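PDB 4G1P: Cys-Gly metallodipeptidase DUG1 from Saccharomyces cerevisiae, which hydrolyses the dipeptide Cys-Gly as a zinc- or manganese-dependent M20-family peptidase and is the catalytic component of the glutathione degradosomal complex. Local coordinates for residues Ile123-Asp137 / Asp447-Phe461. Residues are numbered along the deposited sequence; the frame is centred on the assembly and turned at random.
With ZN (zinc ion), chain B; GLY (glycine), chain D; CYS (cysteine), chain E.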
loop_
_atom_site.group_PDB
_atom_site.type_symbol
_atom_site.label_atom_id
_atom_site.label_comp_id
_atom_site.label_asym_id
_atom_site.label_seq_id
_atom_site.Cartn_x
_atom_site.Cartn_y
_atom_site.Cartn_z
ATOM N N ILE A 123 23.006 -12.374 -17.276
ATOM C CA ILE A 123 23.291 -13.757 -17.644
ATOM C C ILE A 123 24.650 -14.174 -17.103
ATOM O O ILE A 123 25.665 -13.643 -17.516
ATOM C CB ILE A 123 23.319 -13.930 -19.180
ATOM C CG1 ILE A 123 21.958 -13.587 -19.777
ATOM C CG2 ILE A 123 23.770 -15.346 -19.561
ATOM C CD1 ILE A 123 21.814 -13.950 -21.235
ATOM N N ASP A 124 24.672 -15.129 -16.185
ATOM C CA ASP A 124 25.927 -15.582 -15.598
ATOM C C ASP A 124 26.169 -17.040 -15.970
ATOM O O ASP A 124 25.646 -17.943 -15.316
ATOM C CB ASP A 124 25.886 -15.423 -14.075
ATOM C CG ASP A 124 27.187 -15.844 -13.393
ATOM O OD1 ASP A 124 28.096 -16.384 -14.064
ATOM O OD2 ASP A 124 27.299 -15.633 -12.163
ATOM N N GLU A 125 26.980 -17.255 -17.005
ATOM C CA GLU A 125 27.286 -18.590 -17.495
ATOM C C GLU A 125 28.161 -19.378 -16.517
ATOM O O GLU A 125 28.227 -20.605 -16.583
ATOM C CB GLU A 125 27.934 -18.529 -18.883
ATOM C CG GLU A 125 26.973 -18.082 -19.967
ATOM C CD GLU A 125 27.550 -18.206 -21.367
ATOM O OE1 GLU A 125 28.168 -17.232 -21.845
ATOM O OE2 GLU A 125 27.366 -19.272 -22.007
ATOM N N ALA A 126 28.820 -18.678 -15.600
ATOM C CA ALA A 126 29.627 -19.358 -14.596
ATOM C C ALA A 126 28.750 -20.008 -13.523
ATOM O O ALA A 126 28.962 -21.163 -13.159
ATOM C CB ALA A 126 30.617 -18.408 -13.978
ATOM N N LYS A 127 27.766 -19.279 -13.008
ATOM C CA LYS A 127 26.829 -19.897 -12.081
ATOM C C LYS A 127 25.757 -20.655 -12.845
ATOM O O LYS A 127 25.091 -21.523 -12.286
ATOM C CB LYS A 127 26.169 -18.867 -11.172
ATOM C CG LYS A 127 27.092 -18.203 -10.201
ATOM C CD LYS A 127 26.285 -17.328 -9.254
ATOM C CE LYS A 127 27.165 -16.430 -8.392
ATOM N NZ LYS A 127 26.482 -15.127 -8.157
ATOM N N GLY A 128 25.582 -20.308 -14.119
ATOM C CA GLY A 128 24.536 -20.892 -14.934
ATOM C C GLY A 128 23.136 -20.417 -14.585
ATOM O O GLY A 128 22.209 -21.225 -14.491
ATOM N N ILE A 129 22.982 -19.110 -14.376
ATOM C CA ILE A 129 21.665 -18.526 -14.114
ATOM C C ILE A 129 21.434 -17.255 -14.900
ATOM O O ILE A 129 22.365 -16.517 -15.218
ATOM C CB ILE A 129 21.435 -18.208 -12.625
ATOM C CG1 ILE A 129 22.698 -17.623 -12.007
ATOM C CG2 ILE A 129 21.040 -19.461 -11.862
ATOM C CD1 ILE A 129 22.829 -16.121 -12.149
ATOM N N MET A 130 20.177 -17.014 -15.212
ATOM C CA MET A 130 19.757 -15.771 -15.829
ATOM C C MET A 130 18.789 -15.116 -14.860
ATOM O O MET A 130 17.826 -15.747 -14.422
ATOM C CB MET A 130 19.100 -16.063 -17.171
ATOM C CG MET A 130 19.968 -16.951 -18.055
ATOM S SD MET A 130 19.291 -17.239 -19.699
ATOM C CE MET A 130 17.914 -18.335 -19.367
ATOM N N LYS A 131 19.073 -13.874 -14.481
ATOM C CA LYS A 131 18.234 -13.143 -13.523
ATOM C C LYS A 131 17.523 -11.995 -14.216
ATOM O O LYS A 131 18.161 -11.144 -14.848
ATOM C CB LYS A 131 19.080 -12.610 -12.363
ATOM C CG LYS A 131 20.093 -13.621 -11.873
ATOM C CD LYS A 131 20.941 -13.083 -10.743
ATOM C CE LYS A 131 20.141 -13.118 -9.446
ATOM N NZ LYS A 131 19.406 -14.417 -9.296
ATOM N N GLY A 132 16.200 -11.974 -14.101
ATOM C CA GLY A 132 15.403 -10.913 -14.692
ATOM C C GLY A 132 13.928 -11.198 -14.529
ATOM O O GLY A 132 13.533 -12.369 -14.468
ATOM N N ARG A 133 13.114 -10.145 -14.425
ATOM C CA ARG A 133 11.665 -10.316 -14.322
ATOM C C ARG A 133 11.101 -10.873 -15.621
ATOM O O ARG A 133 11.311 -10.305 -16.685
ATOM C CB ARG A 133 10.960 -8.992 -13.996
ATOM C CG ARG A 133 9.448 -9.022 -14.246
ATOM C CD ARG A 133 8.730 -10.036 -13.325
ATOM N NE ARG A 133 8.460 -9.498 -11.987
ATOM C CZ ARG A 133 8.801 -10.088 -10.845
ATOM N NH1 ARG A 133 9.444 -11.244 -10.849
ATOM N NH2 ARG A 133 8.498 -9.520 -9.691
ATOM N N GLY A 134 10.376 -11.979 -15.527
ATOM C CA GLY A 134 9.743 -12.562 -16.691
ATOM C C GLY A 134 10.573 -13.642 -17.350
ATOM O O GLY A 134 10.134 -14.256 -18.331
ATOM N N VAL A 135 11.762 -13.897 -16.814
ATOM C CA VAL A 135 12.656 -14.842 -17.462
ATOM C C VAL A 135 12.146 -16.288 -17.373
ATOM O O VAL A 135 12.325 -17.064 -18.302
ATOM C CB VAL A 135 14.124 -14.696 -17.000
ATOM C CG1 VAL A 135 14.342 -15.302 -15.626
ATOM C CG2 VAL A 135 15.040 -15.339 -18.023
ATOM N N THR A 136 11.474 -16.632 -16.278
ATOM C CA THR A 136 10.805 -17.928 -16.188
ATOM C C THR A 136 9.289 -17.824 -16.406
ATOM O O THR A 136 8.655 -18.778 -16.834
ATOM C CB THR A 136 11.095 -18.652 -14.849
ATOM O OG1 THR A 136 10.882 -20.054 -15.010
ATOM C CG2 THR A 136 10.181 -18.159 -13.744
ATOM N N ASP A 137 8.715 -16.661 -16.131
ATOM C CA ASP A 137 7.272 -16.496 -16.172
ATOM C C ASP A 137 6.962 -15.230 -16.951
ATOM O O ASP A 137 6.776 -14.171 -16.343
ATOM C CB ASP A 137 6.743 -16.397 -14.732
ATOM C CG ASP A 137 5.232 -16.211 -14.652
ATOM O OD1 ASP A 137 4.537 -16.378 -15.670
ATOM O OD2 ASP A 137 4.729 -15.905 -13.548
ATOM N N ASP A 447 12.327 -20.636 -8.833
ATOM C CA ASP A 447 12.711 -19.624 -9.801
ATOM C C ASP A 447 12.324 -18.207 -9.343
ATOM O O ASP A 447 12.827 -17.212 -9.851
ATOM C CB ASP A 447 12.122 -19.971 -11.181
ATOM C CG ASP A 447 12.940 -21.032 -11.909
ATOM O OD1 ASP A 447 13.846 -21.601 -11.281
ATOM O OD2 ASP A 447 12.694 -21.298 -13.104
ATOM N N GLY A 448 11.433 -18.126 -8.365
ATOM C CA GLY A 448 11.040 -16.848 -7.817
ATOM C C GLY A 448 10.015 -16.110 -8.659
ATOM O O GLY A 448 9.982 -14.884 -8.645
ATOM N N ALA A 449 9.175 -16.830 -9.396
ATOM C CA ALA A 449 8.111 -16.159 -10.133
ATOM C C ALA A 449 7.234 -15.340 -9.177
ATOM O O ALA A 449 6.926 -15.784 -8.070
ATOM C CB ALA A 449 7.276 -17.159 -10.913
ATOM N N HIS A 450 6.865 -14.138 -9.617
ATOM C CA HIS A 450 6.032 -13.206 -8.852
ATOM C C HIS A 450 6.767 -12.681 -7.627
ATOM O O HIS A 450 6.150 -12.147 -6.701
ATOM C CB HIS A 450 4.707 -13.853 -8.434
ATOM C CG HIS A 450 3.823 -14.211 -9.582
ATOM N ND1 HIS A 450 2.463 -14.397 -9.445
ATOM C CD2 HIS A 450 4.101 -14.422 -10.890
ATOM C CE1 HIS A 450 1.942 -14.701 -10.619
ATOM N NE2 HIS A 450 2.915 -14.729 -11.513
ATOM N N SER A 451 8.084 -12.833 -7.621
ATOM C CA SER A 451 8.875 -12.464 -6.465
ATOM C C SER A 451 10.097 -11.640 -6.881
ATOM O O SER A 451 10.188 -11.221 -8.031
ATOM C CB SER A 451 9.278 -13.724 -5.707
ATOM O OG SER A 451 9.788 -13.402 -4.428
ATOM N N ILE A 452 11.021 -11.390 -5.951
ATOM C CA ILE A 452 12.275 -10.714 -6.290
ATOM C C ILE A 452 13.299 -11.716 -6.793
ATOM O O ILE A 452 13.268 -12.888 -6.401
ATOM C CB ILE A 452 12.910 -9.984 -5.090
ATOM C CG1 ILE A 452 13.016 -10.928 -3.892
ATOM C CG2 ILE A 452 12.133 -8.709 -4.739
ATOM C CD1 ILE A 452 13.857 -10.385 -2.769
ATOM N N ASN A 453 14.200 -11.238 -7.654
ATOM C CA ASN A 453 15.303 -12.040 -8.173
ATOM C C ASN A 453 14.845 -13.259 -8.978
ATOM O O ASN A 453 15.423 -14.330 -8.848
ATOM C CB ASN A 453 16.240 -12.493 -7.037
ATOM C CG ASN A 453 16.856 -11.326 -6.273
ATOM O OD1 ASN A 453 17.338 -10.362 -6.865
ATOM N ND2 ASN A 453 16.843 -11.413 -4.950
ATOM N N GLU A 454 13.805 -13.092 -9.794
ATOM C CA GLU A 454 13.318 -14.170 -10.645
ATOM C C GLU A 454 14.450 -14.670 -11.539
ATOM O O GLU A 454 15.108 -13.888 -12.237
ATOM C CB GLU A 454 12.148 -13.695 -11.506
ATOM C CG GLU A 454 11.435 -14.811 -12.257
ATOM C CD GLU A 454 10.465 -14.297 -13.307
ATOM O OE1 GLU A 454 9.816 -13.263 -13.056
ATOM O OE2 GLU A 454 10.353 -14.915 -14.393
ATOM N N LYS A 455 14.683 -15.973 -11.503
ATOM C CA LYS A 455 15.816 -16.567 -12.194
ATOM C C LYS A 455 15.361 -17.717 -13.082
ATOM O O LYS A 455 14.289 -18.293 -12.884
ATOM C CB LYS A 455 16.820 -17.106 -11.182
ATOM C CG LYS A 455 16.736 -18.631 -10.984
ATOM C CD LYS A 455 16.554 -18.989 -9.515
ATOM C CE LYS A 455 16.841 -20.461 -9.240
ATOM N NZ LYS A 455 15.897 -21.374 -9.926
ATOM N N LEU A 456 16.184 -18.029 -14.073
ATOM C CA LEU A 456 16.024 -19.236 -14.866
ATOM C C LEU A 456 17.402 -19.859 -14.956
ATOM O O LEU A 456 18.342 -19.209 -15.402
ATOM C CB LEU A 456 15.492 -18.927 -16.265
ATOM C CG LEU A 456 15.224 -20.185 -17.114
ATOM C CD1 LEU A 456 14.329 -21.140 -16.357
ATOM C CD2 LEU A 456 14.607 -19.843 -18.479
ATOM N N ASP A 457 17.538 -21.100 -14.503
ATOM C CA ASP A 457 18.820 -21.776 -14.606
ATOM C C ASP A 457 19.061 -22.112 -16.066
ATOM O O ASP A 457 18.151 -22.557 -16.761
ATOM C CB ASP A 457 18.842 -23.032 -13.747
ATOM C CG ASP A 457 18.626 -22.733 -12.277
ATOM O OD1 ASP A 457 19.600 -22.367 -11.579
ATOM O OD2 ASP A 457 17.470 -22.861 -11.821
ATOM N N ILE A 458 20.281 -21.867 -16.534
ATOM C CA ILE A 458 20.627 -22.106 -17.932
ATOM C C ILE A 458 20.459 -23.589 -18.286
ATOM O O ILE A 458 20.109 -23.931 -19.420
ATOM C CB ILE A 458 22.052 -21.594 -18.269
ATOM C CG1 ILE A 458 22.152 -20.100 -17.975
ATOM C CG2 ILE A 458 22.382 -21.819 -19.719
ATOM C CD1 ILE A 458 23.486 -19.482 -18.332
ATOM N N SER A 459 20.670 -24.460 -17.300
ATOM C CA SER A 459 20.485 -25.896 -17.508
ATOM C C SER A 459 19.045 -26.231 -17.843
ATOM O O SER A 459 18.789 -27.098 -18.667
ATOM C CB SER A 459 20.952 -26.706 -16.300
ATOM O OG SER A 459 20.125 -26.454 -15.184
ATOM N N ASN A 460 18.105 -25.530 -17.215
ATOM C CA ASN A 460 16.683 -25.694 -17.547
ATOM C C ASN A 460 16.319 -25.030 -18.865
ATOM O O ASN A 460 15.454 -25.505 -19.603
ATOM C CB ASN A 460 15.803 -25.144 -16.434
ATOM C CG ASN A 460 15.852 -25.998 -15.192
ATOM O OD1 ASN A 460 16.871 -26.038 -14.497
ATOM N ND2 ASN A 460 14.750 -26.682 -14.896
ATOM N N PHE A 461 16.989 -23.926 -19.155
ATOM C CA PHE A 461 16.763 -23.225 -20.399
ATOM C C PHE A 461 17.171 -24.134 -21.548
ATOM O O PHE A 461 16.360 -24.446 -22.415
ATOM C CB PHE A 461 17.546 -21.914 -20.418
ATOM C CG PHE A 461 17.263 -21.067 -21.601
ATOM C CD1 PHE A 461 15.985 -20.991 -22.115
ATOM C CD2 PHE A 461 18.280 -20.344 -22.215
ATOM C CE1 PHE A 461 15.711 -20.214 -23.231
ATOM C CE2 PHE A 461 18.018 -19.549 -23.330
ATOM C CZ PHE A 461 16.732 -19.481 -23.834
HETATM ZN ZN ZN B . 2.843 -15.176 -13.489
HETATM N N GLY D . 1.780 -17.327 -12.513
HETATM C CA GLY D . 1.017 -16.677 -13.561
HETATM C C GLY D . -0.395 -16.625 -13.044
HETATM O O GLY D . -1.261 -17.376 -13.484
HETATM N N CYS E . -0.609 -15.738 -12.080
HETATM C CA CYS E . -1.806 -15.747 -11.262
HETATM C C CYS E . -1.786 -16.988 -10.366
HETATM O O CYS E . -1.655 -18.114 -10.846
HETATM C CB CYS E . -3.061 -15.688 -12.136
HETATM S SG CYS E . -4.578 -15.637 -11.232
HETATM O O HOH W 1 22.303 -24.002 -15.110
#
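Met130 and Leu456 form a hydrogen-bonded antiparallel pair between strands 129-131 and 455-457 of a small three-stranded sheet. Strand 129-131 runs on to Asp137, and the loop with His450 precedes strand 455-457; both residues belong to the dinuclear zinc site of this M20 peptidase. Glu454 reaches into the type II turn from Gly132 to Val135 and the start of helix 135-154. Its CG lies anti to the backbone N (chi1 -171°), which carries the extended chain there. CB meets Gly132 O and Arg133 NH1. CG rests near Thr136 CG2. OE1 takes Gly134 N from above the carboxylate plane and uses its anti lone pair for the Arg133 NH1 salt bridge. The guanidinium and carboxylate planes are nearly coplanar, 24° apart. Glu454 OE2 accepts Thr136 N at 2.8 Å. Glu454 OE2 also accepts Asp137 N, at 3.0 Å. An alanine here is likely to leave Arg133 without its carboxylate mate and the Asp137 backbone free to shift. Arg133 also grips Ser451 O end-on with NH1 and NH2. Met130 SD lies 4.9 Å from the Phe461 ring centroid, an oblique Met-aromatic contact. Glu172 and the bound glycine N complete the shell of one zinc ion, which Asp137 OD2 and His450 NE2 each bind at 2.0 Å.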